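Local coordinates for protein spherulin-4 (Aspergillus clavatus, PDB 5C5G) that acts as a glycoside hydrolase with a (beta/alpha) barrel, probably cleaving galactosaminogalactan, the fungal polysaccharide whose biosynthesis requires Sph3 in Aspergillus fumigatus, at residues A[8-13]-A[246-251]; A[24-29]-A[63-68]; A[97-102]-A[108-113]; A[160-165]-A[188-193]. One frame throughout, in Å; residues are numbered along the deposited sequence.

All four contacts belong to one eight-stranded parallel barrel; contact 1, between first strand and last helix, encloses the others along the chain. Contacts 1 and 2, centred about 14 Å apart, touch where V249 CG1 lies 4.0 Å from V29 CB. Contact 2 continues into contact 3, where P63 CD meets L108 CD1 at 4.0 Å. Contact 4, centred about 32 Å from contact 2, touches no other, its nearest atoms about 7 Å from contact 3. Side chain to side chain, W99 (contact 3) is about 9 Å from Y76 and L26 (contact 2) about 10 Å from Y15, both of the N-acetyl-D-galactosamine site, empty of sugar in this model; contacts 1 and 4 lie away from it.

Contact 1 (A[8-13]-A[246-251]); sequences SKVFVP and SEFVDL. With EDO (1,2-ethanediol), chain C.
Trans first torsions in V10 (chi1 174°) and F248 (chi1 164°) place V10 CG1 and the F248 ring alongside one another, the two side chains running antiparallel past each other. The closest pair is V10 CG1 to F248 CE2, 4.1 Å, with the methyl approaching the ring obliquely. The other branch of V10, CG2, stands anti to the carbonyl carbon and reaches V249 CG1 at 4.4 Å, so the forked valine spans two consecutive helix residues. All three residues are buried. Farther along strand 9-13 a 1,2-ethanediol, probably from the crystallisation liquor, lies against the protein: its C1 is 3.6 Å from V12 CG1. Its O1 is 3.1 Å from P13 O, at best a weak hydrogen bond, and the diol also bonds to G240 O.

The strand pairs with both of its barrel neighbours: K9 bonds to D226 and I228, and V10 to T39. V10 points at helix 245-252, and F248 also packs on I230 of strand 227-230, so the helix lies over the seam where the first and last strands meet. Between the segments themselves there is no hydrogen bond, and the touching atoms are all carbon. Cohesion across this interface thus probably rests on dispersion and exclusion of water.

Contact 2 (A[24-29]-A[63-68]); sequences DPLEDV and PKLASY
K64 meets E27 first: K64 CE lies 3.9 Å from E27 OE1, after a bend at chi3 (57°) in the lysine chain. The charged atoms stay farther apart, K64 NZ to E27 OE1 being 4.3 Å, beyond a salt bridge; the ammonium pairs instead with E61. Electrostatic attraction to E27 is thus probably a secondary effect.

L65 supplies the apolar part. Its CD1 touches L26 CD2 at 3.9 Å, the two leucines crossing at about a right angle, while W23 and I30 also pack on L65. S67 turns back on its own segment: OG donates to K64 O at 2.7 Å, a bond within the segment.

Y68 then makes the sole hydrogen bond across the segments, from OH to E27 OE2 at 2.7 Å. The oxygen accepts on its anti lone pair, away from OE1, and lies at the edge of the phenol ring, in its plane. Carboxylate and ring planes stand 74° apart. An extended glutamate chain, with chi1 -166°, spans the gap and also brings E27 CG to 3.7 Å from Y68 CE2.

Helices 24-32 and 56-66 follow the first and second barrel strands, so this apolar base with a polar outer clasp joins consecutive helices in the outer layer of a TIM-type (beta/alpha) barrel.

Contact 3 (A[97-102]-A[108-113]); sequences AAWPTQ and LAVRGI
W99 and V110 cross obliquely: the benzo part of the indole advances on the valine, with W99 CZ3 4.2 Å from V110 CG1. The tryptophan's second torsion, chi2 1°, eclipses CD1 with CA and thereby turns the six-membered ring outward from its own backbone. A109 N approaches the indole from another direction, near the ring plane and at its edge, 4.5 Å from CE3. At the root of the same side chain W99 CB rests 3.4 Å from L108 O and 4.3 Å from L108 CG.

P100 presents its ring to the neighbouring part of the loop. Its CG packs on the A109 methyl, CB, at 4.0 Å, while CD comes within 3.2 Å of L108 O. Around these groups, Y96 meets the W99 indole edge-to-face, and I62 of helix 56-66 packs on both W99 and L108. The contact thus closes the return from helix 86-103 towards strand 112-116 in a beta-alpha-beta unit of the barrel.

P100 N is 3.1 Å from L108 O, yet proline has no hydrogen to give, and no hydrogen bond crosses the segments. On the helix side, A98 O accepts from Q102 N at 2.8 Å and from T101 OG1. The contact therefore combines apolar packing with carbon groups pressed around a carbonyl oxygen, and its close N-O approach is proximity without bonding.

Contact 4 (A[160-165]-A[188-193]); sequences RYLSTA and DTIPDS
One methyl group of L162 carries the tight part of this contact. Its CD1 is 3.7 Å from S193 CB and 4.1 Å from I190 CG2, and D192 O lies 4.2 Å from the same atom. L162 and I190 cross at about a right angle. With chi1 -65° and chi2 174°, the leucine extends its CD1 branch against the flank of the 190-193 turn. Behind this group, L162 also packs on Q197 and T168, and I190 on V170 of strand 167-172, which places the buried end against the barrel.

The solvent side is looser. D192 is exposed, and although its CB points towards the 160-165 segment, its carboxylate forms no bond to it. R160 is exposed as well and is engaged elsewhere, in a salt bridge with D158 and a cation-pi contact with Y122.

Each segment is braced internally. D192 adopts a left-handed backbone conformation (phi 53°) in a turn that S193 closes by donating OG to I190 O at 2.8 Å, from well above the carbonyl plane. In the 160-165 segment, Y161 O takes two bonds from T164, with OG1 at 2.7 Å in the carbonyl plane and on a lone pair, and N at 3.0 Å. The two barrel loops thus settle these polar groups locally, and what passes between them is a small apolar touch resting mainly on one methyl, without hydrogen bonds or salt bridges between the segments.

Contact 1 (A[8-13]-A[246-251])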
loop_
_atom_site.group_PDB
_atom_site.type_symbol
_atom_site.label_atom_id
_atom_site.label_comp_id
_atom_site.label_asym_id
_atom_site.label_seq_id
_atom_site.Cartn_x
_atom_site.Cartn_y
_atom_site.Cartn_z
ATOM N N SER A 8 -5.344 12.529 -2.209
ATOM C CA SER A 8 -5.058 11.158 -1.810
ATOM C C SER A 8 -3.566 10.901 -1.899
ATOM O O SER A 8 -2.833 11.561 -2.650
ATOM C CB SER A 8 -5.791 10.174 -2.707
ATOM O OG SER A 8 -7.197 10.328 -2.561
ATOM N N LYS A 9 -3.130 9.913 -1.130
ATOM C CA LYS A 9 -1.788 9.372 -1.232
ATOM C C LYS A 9 -1.706 8.427 -2.411
ATOM O O LYS A 9 -2.661 7.711 -2.707
ATOM C CB LYS A 9 -1.449 8.610 0.036
ATOM C CG LYS A 9 -1.538 9.455 1.295
ATOM C CD LYS A 9 -1.364 8.620 2.553
ATOM C CE LYS A 9 -1.515 9.454 3.825
ATOM N NZ LYS A 9 -2.807 10.196 3.876
ATOM N N VAL A 10 -0.545 8.402 -3.048
ATOM C CA VAL A 10 -0.262 7.384 -4.046
ATOM C C VAL A 10 0.179 6.111 -3.322
ATOM O O VAL A 10 1.183 6.116 -2.601
ATOM C CB VAL A 10 0.820 7.854 -5.038
ATOM C CG1 VAL A 10 1.211 6.733 -5.973
ATOM C CG2 VAL A 10 0.325 9.065 -5.830
ATOM N N PHE A 11 -0.595 5.048 -3.486
ATOM C CA PHE A 11 -0.277 3.752 -2.895
ATOM C C PHE A 11 0.493 2.952 -3.930
ATOM O O PHE A 11 0.064 2.861 -5.086
ATOM C CB PHE A 11 -1.566 3.049 -2.534
ATOM C CG PHE A 11 -1.362 1.740 -1.882
ATOM C CD1 PHE A 11 -0.968 1.661 -0.560
ATOM C CD2 PHE A 11 -1.542 0.581 -2.584
ATOM C CE1 PHE A 11 -0.772 0.431 0.039
ATOM C CE2 PHE A 11 -1.344 -0.641 -1.992
ATOM C CZ PHE A 11 -0.957 -0.713 -0.689
ATOM N N VAL A 12 1.632 2.395 -3.544
ATOM C CA VAL A 12 2.520 1.720 -4.488
ATOM C C VAL A 12 2.854 0.327 -3.975
ATOM O O VAL A 12 3.675 0.186 -3.059
ATOM C CB VAL A 12 3.830 2.495 -4.706
ATOM C CG1 VAL A 12 4.595 1.905 -5.890
ATOM C CG2 VAL A 12 3.544 3.988 -4.949
ATOM N N PRO A 13 2.220 -0.709 -4.535
ATOM C CA PRO A 13 2.640 -2.073 -4.207
ATOM C C PRO A 13 3.866 -2.367 -5.043
ATOM O O PRO A 13 3.769 -2.782 -6.194
ATOM C CB PRO A 13 1.437 -2.922 -4.589
ATOM C CG PRO A 13 0.666 -2.098 -5.553
ATOM C CD PRO A 13 1.069 -0.676 -5.454
ATOM N N SER A 246 3.164 7.997 -15.037
ATOM C CA SER A 246 3.502 9.392 -14.774
ATOM C C SER A 246 2.245 10.266 -14.835
ATOM O O SER A 246 2.104 11.198 -14.052
ATOM C CB SER A 246 4.591 9.902 -15.722
ATOM O OG SER A 246 4.213 9.751 -17.066
ATOM N N GLU A 247 1.352 9.978 -15.783
ATOM C CA GLU A 247 0.110 10.730 -15.918
ATOM C C GLU A 247 -0.774 10.531 -14.688
ATOM O O GLU A 247 -1.365 11.481 -14.188
ATOM C CB GLU A 247 -0.646 10.324 -17.188
ATOM C CG GLU A 247 -0.005 10.806 -18.475
ATOM C CD GLU A 247 1.088 9.893 -19.021
ATOM O OE1 GLU A 247 1.528 8.929 -18.365
ATOM O OE2 GLU A 247 1.535 10.174 -20.153
ATOM N N PHE A 248 -0.869 9.297 -14.210
ATOM C CA PHE A 248 -1.608 9.013 -12.996
ATOM C C PHE A 248 -1.077 9.837 -11.824
ATOM O O PHE A 248 -1.842 10.487 -11.126
ATOM C CB PHE A 248 -1.552 7.505 -12.693
ATOM C CG PHE A 248 -1.938 7.139 -11.290
ATOM C CD1 PHE A 248 -3.185 7.445 -10.782
ATOM C CD2 PHE A 248 -1.035 6.506 -10.467
ATOM C CE1 PHE A 248 -3.509 7.113 -9.470
ATOM C CE2 PHE A 248 -1.369 6.167 -9.172
ATOM C CZ PHE A 248 -2.604 6.481 -8.680
ATOM N N VAL A 249 0.235 9.822 -11.607
ATOM C CA VAL A 249 0.771 10.554 -10.477
ATOM C C VAL A 249 0.575 12.067 -10.672
ATOM O O VAL A 249 0.277 12.778 -9.717
ATOM C CB VAL A 249 2.225 10.183 -10.189
ATOM C CG1 VAL A 249 2.725 10.958 -8.973
ATOM C CG2 VAL A 249 2.326 8.695 -9.925
ATOM N N ASP A 250 0.702 12.562 -11.900
ATOM C CA ASP A 250 0.438 13.975 -12.168
ATOM C C ASP A 250 -0.990 14.346 -11.752
ATOM O O ASP A 250 -1.236 15.425 -11.217
ATOM C CB ASP A 250 0.613 14.319 -13.661
ATOM C CG ASP A 250 2.073 14.428 -14.094
ATOM O OD1 ASP A 250 2.977 14.443 -13.237
ATOM O OD2 ASP A 250 2.307 14.524 -15.320
ATOM N N LEU A 251 -1.938 13.459 -12.017
ATOM C CA LEU A 251 -3.325 13.724 -11.661
ATOM C C LEU A 251 -3.516 13.660 -10.155
ATOM O O LEU A 251 -4.324 14.396 -9.585
ATOM C CB LEU A 251 -4.250 12.713 -12.335
ATOM C CG LEU A 251 -4.382 12.932 -13.834
ATOM C CD1 LEU A 251 -4.974 11.683 -14.472
ATOM C CD2 LEU A 251 -5.240 14.164 -14.134
HETATM C C1 EDO C . 4.080 -0.659 -8.417
HETATM O O1 EDO C . 4.581 -1.864 -8.991
HETATM C C2 EDO C . 4.458 0.475 -9.354
HETATM O O2 EDO C . 3.700 0.378 -10.560
#

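Contact 2 (A[24-29]-A[63-68])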
loop_
_atom_site.group_PDB
_atom_site.type_symbol
_atom_site.label_atom_id
_atom_site.label_comp_id
_atom_site.label_asym_id
_atom_site.label_seq_id
_atom_site.Cartn_x
_atom_site.Cartn_y
_atom_site.Cartn_z
ATOM N N ASP A 24 13.580 3.280 -10.787
ATOM C CA ASP A 24 13.727 4.642 -11.274
ATOM C C ASP A 24 12.396 5.319 -11.592
ATOM O O ASP A 24 12.234 6.490 -11.288
ATOM C CB ASP A 24 14.624 4.694 -12.515
ATOM C CG ASP A 24 16.116 4.568 -12.193
ATOM O OD1 ASP A 24 16.492 4.323 -11.030
ATOM O OD2 ASP A 24 16.925 4.719 -13.130
ATOM N N PRO A 25 11.434 4.601 -12.195
ATOM C CA PRO A 25 10.187 5.315 -12.509
ATOM C C PRO A 25 9.443 5.785 -11.266
ATOM O O PRO A 25 8.699 6.767 -11.335
ATOM C CB PRO A 25 9.365 4.269 -13.266
ATOM C CG PRO A 25 10.378 3.363 -13.872
ATOM C CD PRO A 25 11.463 3.272 -12.818
ATOM N N LEU A 26 9.644 5.109 -10.142
ATOM C CA LEU A 26 9.061 5.548 -8.892
ATOM C C LEU A 26 9.866 6.712 -8.328
ATOM O O LEU A 26 9.302 7.741 -7.924
ATOM C CB LEU A 26 8.981 4.400 -7.878
ATOM C CG LEU A 26 8.558 4.811 -6.468
ATOM C CD1 LEU A 26 7.188 5.449 -6.448
ATOM C CD2 LEU A 26 8.580 3.610 -5.552
ATOM N N GLU A 27 11.183 6.587 -8.304
ATOM C CA GLU A 27 11.969 7.670 -7.756
ATOM C C GLU A 27 11.733 8.940 -8.549
ATOM O O GLU A 27 11.696 10.033 -7.983
ATOM C CB GLU A 27 13.451 7.330 -7.715
ATOM C CG GLU A 27 14.220 8.314 -6.849
ATOM C CD GLU A 27 15.683 8.009 -6.753
ATOM O OE1 GLU A 27 16.119 6.945 -7.248
ATOM O OE2 GLU A 27 16.397 8.851 -6.181
ATOM N N ASP A 28 11.567 8.802 -9.861
ATOM C CA ASP A 28 11.370 9.972 -10.705
ATOM C C ASP A 28 10.103 10.739 -10.323
ATOM O O ASP A 28 10.136 11.964 -10.235
ATOM C CB ASP A 28 11.338 9.581 -12.176
ATOM C CG ASP A 28 12.722 9.212 -12.724
ATOM O OD1 ASP A 28 13.744 9.496 -12.065
ATOM O OD2 ASP A 28 12.783 8.645 -13.833
ATOM N N VAL A 29 8.997 10.046 -10.075
ATOM C CA VAL A 29 7.775 10.759 -9.713
ATOM C C VAL A 29 7.808 11.252 -8.262
ATOM O O VAL A 29 7.239 12.301 -7.965
ATOM C CB VAL A 29 6.491 9.935 -9.985
ATOM C CG1 VAL A 29 6.382 9.599 -11.459
ATOM C CG2 VAL A 29 6.432 8.671 -9.131
ATOM N N PRO A 63 17.221 2.266 1.028
ATOM C CA PRO A 63 17.607 3.548 1.631
ATOM C C PRO A 63 17.430 4.749 0.707
ATOM O O PRO A 63 17.192 5.859 1.190
ATOM C CB PRO A 63 19.087 3.331 1.980
ATOM C CG PRO A 63 19.194 1.880 2.189
ATOM C CD PRO A 63 18.306 1.275 1.144
ATOM N N LYS A 64 17.551 4.541 -0.598
ATOM C CA LYS A 64 17.335 5.631 -1.544
ATOM C C LYS A 64 15.900 6.141 -1.480
ATOM O O LYS A 64 15.661 7.345 -1.510
ATOM C CB LYS A 64 17.683 5.199 -2.967
ATOM C CG LYS A 64 19.164 4.922 -3.150
ATOM C CD LYS A 64 19.463 4.113 -4.406
ATOM C CE LYS A 64 18.950 4.785 -5.661
ATOM N NZ LYS A 64 19.188 3.934 -6.861
ATOM N N LEU A 65 14.943 5.226 -1.390
ATOM C CA LEU A 65 13.546 5.643 -1.277
ATOM C C LEU A 65 13.263 6.219 0.091
ATOM O O LEU A 65 12.533 7.205 0.215
ATOM C CB LEU A 65 12.578 4.482 -1.540
ATOM C CG LEU A 65 12.580 3.851 -2.928
ATOM C CD1 LEU A 65 11.480 2.820 -3.011
ATOM C CD2 LEU A 65 12.421 4.881 -4.035
ATOM N N ALA A 66 13.824 5.598 1.122
ATOM C CA ALA A 66 13.594 6.031 2.496
ATOM C C ALA A 66 14.100 7.451 2.733
ATOM O O ALA A 66 13.628 8.133 3.631
ATOM C CB ALA A 66 14.256 5.075 3.467
ATOM N N SER A 67 15.054 7.899 1.922
ATOM C CA SER A 67 15.620 9.235 2.069
ATOM C C SER A 67 14.650 10.360 1.713
ATOM O O SER A 67 14.892 11.514 2.061
ATOM C CB SER A 67 16.883 9.360 1.212
ATOM O OG SER A 67 16.566 9.508 -0.160
ATOM N N TYR A 68 13.568 10.045 1.008
ATOM C CA TYR A 68 12.592 11.067 0.616
ATOM C C TYR A 68 11.542 11.237 1.694
ATOM O O TYR A 68 10.915 10.268 2.121
ATOM C CB TYR A 68 11.909 10.667 -0.689
ATOM C CG TYR A 68 12.804 10.767 -1.891
ATOM C CD1 TYR A 68 12.920 11.954 -2.589
ATOM C CD2 TYR A 68 13.526 9.673 -2.334
ATOM C CE1 TYR A 68 13.739 12.058 -3.696
ATOM C CE2 TYR A 68 14.349 9.765 -3.439
ATOM C CZ TYR A 68 14.452 10.957 -4.118
ATOM O OH TYR A 68 15.273 11.065 -5.222
#

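Contact 3 (A[97-102]-A[108-113])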
loop_
_atom_site.group_PDB
_atom_site.type_symbol
_atom_site.label_atom_id
_atom_site.label_comp_id
_atom_site.label_asym_id
_atom_site.label_seq_id
_atom_site.Cartn_x
_atom_site.Cartn_y
_atom_site.Cartn_z
ATOM N N ALA A 97 11.559 -4.589 11.522
ATOM C CA ALA A 97 11.862 -3.582 12.519
ATOM C C ALA A 97 13.345 -3.531 12.855
ATOM O O ALA A 97 13.864 -2.470 13.163
ATOM C CB ALA A 97 11.071 -3.838 13.777
ATOM N N ALA A 98 14.008 -4.688 12.815
ATOM C CA ALA A 98 15.413 -4.770 13.185
ATOM C C ALA A 98 16.338 -4.412 12.044
ATOM O O ALA A 98 17.540 -4.314 12.260
ATOM C CB ALA A 98 15.748 -6.156 13.723
ATOM N N TRP A 99 15.808 -4.198 10.841
ATOM C CA TRP A 99 16.649 -3.858 9.698
ATOM C C TRP A 99 17.690 -2.749 9.956
ATOM O O TRP A 99 18.855 -2.926 9.618
ATOM C CB TRP A 99 15.790 -3.499 8.481
ATOM C CG TRP A 99 15.311 -4.664 7.665
ATOM C CD1 TRP A 99 15.533 -5.984 7.885
ATOM C CD2 TRP A 99 14.543 -4.583 6.459
ATOM N NE1 TRP A 99 14.957 -6.744 6.886
ATOM C CE2 TRP A 99 14.343 -5.898 5.998
ATOM C CE3 TRP A 99 14.011 -3.518 5.722
ATOM C CZ2 TRP A 99 13.642 -6.179 4.818
ATOM C CZ3 TRP A 99 13.320 -3.796 4.559
ATOM C CH2 TRP A 99 13.149 -5.116 4.117
ATOM N N PRO A 100 17.287 -1.599 10.523
ATOM C CA PRO A 100 18.277 -0.518 10.652
ATOM C C PRO A 100 19.369 -0.852 11.654
ATOM O O PRO A 100 20.520 -0.458 11.445
ATOM C CB PRO A 100 17.440 0.683 11.113
ATOM C CG PRO A 100 16.161 0.106 11.593
ATOM C CD PRO A 100 15.922 -1.132 10.800
ATOM N N THR A 101 19.047 -1.605 12.700
ATOM C CA THR A 101 20.064 -1.975 13.680
ATOM C C THR A 101 20.930 -3.128 13.162
ATOM O O THR A 101 22.142 -3.126 13.340
ATOM C CB THR A 101 19.451 -2.325 15.038
ATOM O OG1 THR A 101 18.429 -3.303 14.879
ATOM C CG2 THR A 101 18.851 -1.099 15.664
ATOM N N GLN A 102 20.322 -4.093 12.484
ATOM C CA GLN A 102 21.068 -5.225 11.934
ATOM C C GLN A 102 22.052 -4.779 10.861
ATOM O O GLN A 102 23.105 -5.386 10.699
ATOM C CB GLN A 102 20.109 -6.268 11.355
ATOM C CG GLN A 102 19.338 -7.014 12.421
ATOM C CD GLN A 102 20.107 -8.182 12.997
ATOM O OE1 GLN A 102 21.212 -8.497 12.559
ATOM N NE2 GLN A 102 19.523 -8.829 13.986
ATOM N N LEU A 108 17.946 1.967 6.102
ATOM C CA LEU A 108 17.454 0.653 5.721
ATOM C C LEU A 108 16.383 0.307 6.731
ATOM O O LEU A 108 16.651 -0.347 7.738
ATOM C CB LEU A 108 18.568 -0.399 5.701
ATOM C CG LEU A 108 18.030 -1.751 5.211
ATOM C CD1 LEU A 108 17.637 -1.705 3.743
ATOM C CD2 LEU A 108 18.991 -2.888 5.442
ATOM N N ALA A 109 15.169 0.764 6.459
ATOM C CA ALA A 109 14.103 0.715 7.442
ATOM C C ALA A 109 12.773 0.937 6.770
ATOM O O ALA A 109 12.696 1.573 5.709
ATOM C CB ALA A 109 14.309 1.782 8.504
ATOM N N VAL A 110 11.722 0.488 7.442
ATOM C CA VAL A 110 10.350 0.803 7.053
ATOM C C VAL A 110 9.673 1.536 8.202
ATOM O O VAL A 110 10.173 1.538 9.332
ATOM C CB VAL A 110 9.577 -0.459 6.622
ATOM C CG1 VAL A 110 10.239 -1.104 5.394
ATOM C CG2 VAL A 110 9.474 -1.451 7.750
ATOM N N ARG A 111 8.544 2.162 7.890
ATOM C CA ARG A 111 7.802 2.986 8.830
ATOM C C ARG A 111 6.446 2.384 9.193
ATOM O O ARG A 111 5.578 3.079 9.724
ATOM C CB ARG A 111 7.633 4.394 8.247
ATOM C CG ARG A 111 8.972 5.109 8.081
ATOM C CD ARG A 111 8.899 6.350 7.215
ATOM N NE ARG A 111 8.433 7.501 7.972
ATOM C CZ ARG A 111 9.023 8.696 7.999
ATOM N NH1 ARG A 111 8.488 9.658 8.733
ATOM N NH2 ARG A 111 10.125 8.950 7.297
ATOM N N GLY A 112 6.307 1.090 8.955
ATOM C CA GLY A 112 5.082 0.396 9.256
ATOM C C GLY A 112 5.019 -0.902 8.496
ATOM O O GLY A 112 5.987 -1.324 7.862
ATOM N N ILE A 113 3.857 -1.540 8.578
ATOM C CA ILE A 113 3.630 -2.865 8.045
ATOM C C ILE A 113 2.343 -2.891 7.240
ATOM O O ILE A 113 1.316 -2.315 7.635
ATOM C CB ILE A 113 3.539 -3.908 9.184
ATOM C CG1 ILE A 113 4.858 -3.956 9.986
ATOM C CG2 ILE A 113 3.178 -5.279 8.660
ATOM C CD1 ILE A 113 6.086 -4.439 9.234
#

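Contact 4 (A[160-165]-A[188-193])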
loop_
_atom_site.group_PDB
_atom_site.type_symbol
_atom_site.label_atom_id
_atom_site.label_comp_id
_atom_site.label_asym_id
_atom_site.label_seq_id
_atom_site.Cartn_x
_atom_site.Cartn_y
_atom_site.Cartn_z
ATOM N N ARG A 160 -16.024 -3.186 11.455
ATOM C CA ARG A 160 -15.360 -3.191 12.752
ATOM C C ARG A 160 -13.862 -3.391 12.633
ATOM O O ARG A 160 -13.112 -3.064 13.569
ATOM C CB ARG A 160 -15.975 -4.247 13.667
ATOM C CG ARG A 160 -17.334 -3.843 14.194
ATOM C CD ARG A 160 -18.071 -5.017 14.805
ATOM N NE ARG A 160 -18.646 -5.857 13.764
ATOM C CZ ARG A 160 -19.510 -6.842 13.993
ATOM N NH1 ARG A 160 -19.979 -7.539 12.974
ATOM N NH2 ARG A 160 -19.922 -7.114 15.230
ATOM N N TYR A 161 -13.390 -3.897 11.507
ATOM C CA TYR A 161 -11.955 -4.039 11.322
ATOM C C TYR A 161 -11.264 -2.736 10.920
ATOM O O TYR A 161 -10.055 -2.598 11.099
ATOM C CB TYR A 161 -11.682 -5.105 10.267
ATOM C CG TYR A 161 -12.050 -6.523 10.664
ATOM C CD1 TYR A 161 -11.883 -6.979 11.960
ATOM C CD2 TYR A 161 -12.530 -7.423 9.729
ATOM C CE1 TYR A 161 -12.203 -8.281 12.312
ATOM C CE2 TYR A 161 -12.853 -8.740 10.084
ATOM C CZ TYR A 161 -12.699 -9.149 11.378
ATOM O OH TYR A 161 -12.991 -10.433 11.735
ATOM N N LEU A 162 -12.003 -1.777 10.377
ATOM C CA LEU A 162 -11.365 -0.604 9.796
ATOM C C LEU A 162 -10.574 0.197 10.815
ATOM O O LEU A 162 -9.529 0.760 10.485
ATOM C CB LEU A 162 -12.389 0.295 9.127
ATOM C CG LEU A 162 -13.088 -0.330 7.928
ATOM C CD1 LEU A 162 -14.192 0.593 7.433
ATOM C CD2 LEU A 162 -12.144 -0.662 6.778
ATOM N N SER A 163 -11.046 0.264 12.048
ATOM C CA SER A 163 -10.374 1.105 13.037
ATOM C C SER A 163 -9.106 0.447 13.590
ATOM O O SER A 163 -8.353 1.100 14.319
ATOM C CB SER A 163 -11.323 1.488 14.162
ATOM O OG SER A 163 -11.712 0.336 14.862
ATOM N N THR A 164 -8.844 -0.808 13.237
ATOM C CA THR A 164 -7.615 -1.476 13.668
ATOM C C THR A 164 -6.415 -1.174 12.776
ATOM O O THR A 164 -5.285 -1.547 13.096
ATOM C CB THR A 164 -7.803 -3.005 13.773
ATOM O OG1 THR A 164 -7.963 -3.611 12.484
ATOM C CG2 THR A 164 -9.005 -3.315 14.617
ATOM N N ALA A 165 -6.641 -0.489 11.667
ATOM C CA ALA A 165 -5.589 -0.156 10.709
ATOM C C ALA A 165 -5.662 1.331 10.387
ATOM O O ALA A 165 -6.719 1.965 10.541
ATOM C CB ALA A 165 -5.729 -0.979 9.435
ATOM N N ASP A 188 -19.831 3.645 -0.935
ATOM C CA ASP A 188 -20.945 4.186 -0.166
ATOM C C ASP A 188 -21.676 3.111 0.637
ATOM O O ASP A 188 -22.431 3.431 1.555
ATOM C CB ASP A 188 -21.941 4.901 -1.081
ATOM C CG ASP A 188 -21.332 6.092 -1.820
ATOM O OD1 ASP A 188 -20.364 6.700 -1.311
ATOM O OD2 ASP A 188 -21.840 6.416 -2.918
ATOM N N THR A 189 -21.463 1.840 0.300
ATOM C CA THR A 189 -22.113 0.746 1.016
ATOM C C THR A 189 -21.444 0.413 2.341
ATOM O O THR A 189 -22.009 -0.336 3.132
ATOM C CB THR A 189 -22.160 -0.551 0.175
ATOM O OG1 THR A 189 -20.842 -1.114 0.047
ATOM C CG2 THR A 189 -22.758 -0.275 -1.188
ATOM N N ILE A 190 -20.257 0.959 2.577
ATOM C CA ILE A 190 -19.471 0.585 3.737
ATOM C C ILE A 190 -19.867 1.445 4.930
ATOM O O ILE A 190 -19.633 2.647 4.921
ATOM C CB ILE A 190 -17.978 0.794 3.492
ATOM C CG1 ILE A 190 -17.548 0.132 2.180
ATOM C CG2 ILE A 190 -17.191 0.268 4.681
ATOM C CD1 ILE A 190 -16.091 0.403 1.797
ATOM N N PRO A 191 -20.448 0.837 5.973
ATOM C CA PRO A 191 -20.876 1.644 7.110
ATOM C C PRO A 191 -19.689 2.015 7.998
ATOM O O PRO A 191 -18.632 1.397 7.894
ATOM C CB PRO A 191 -21.842 0.710 7.843
ATOM C CG PRO A 191 -21.319 -0.640 7.555
ATOM C CD PRO A 191 -20.774 -0.592 6.166
ATOM N N ASP A 192 -19.882 3.023 8.846
ATOM C CA ASP A 192 -18.918 3.388 9.881
ATOM C C ASP A 192 -17.529 3.606 9.299
ATOM O O ASP A 192 -16.530 3.164 9.860
ATOM C CB ASP A 192 -18.902 2.308 10.978
ATOM C CG ASP A 192 -18.203 2.764 12.254
ATOM O OD1 ASP A 192 -18.209 3.978 12.548
ATOM O OD2 ASP A 192 -17.668 1.896 12.974
ATOM N N SER A 193 -17.482 4.276 8.151
ATOM C CA SER A 193 -16.240 4.434 7.417
ATOM C C SER A 193 -16.052 5.859 6.925
ATOM O O SER A 193 -16.998 6.633 6.793
ATOM C CB SER A 193 -16.205 3.472 6.224
ATOM O OG SER A 193 -17.109 3.880 5.207
#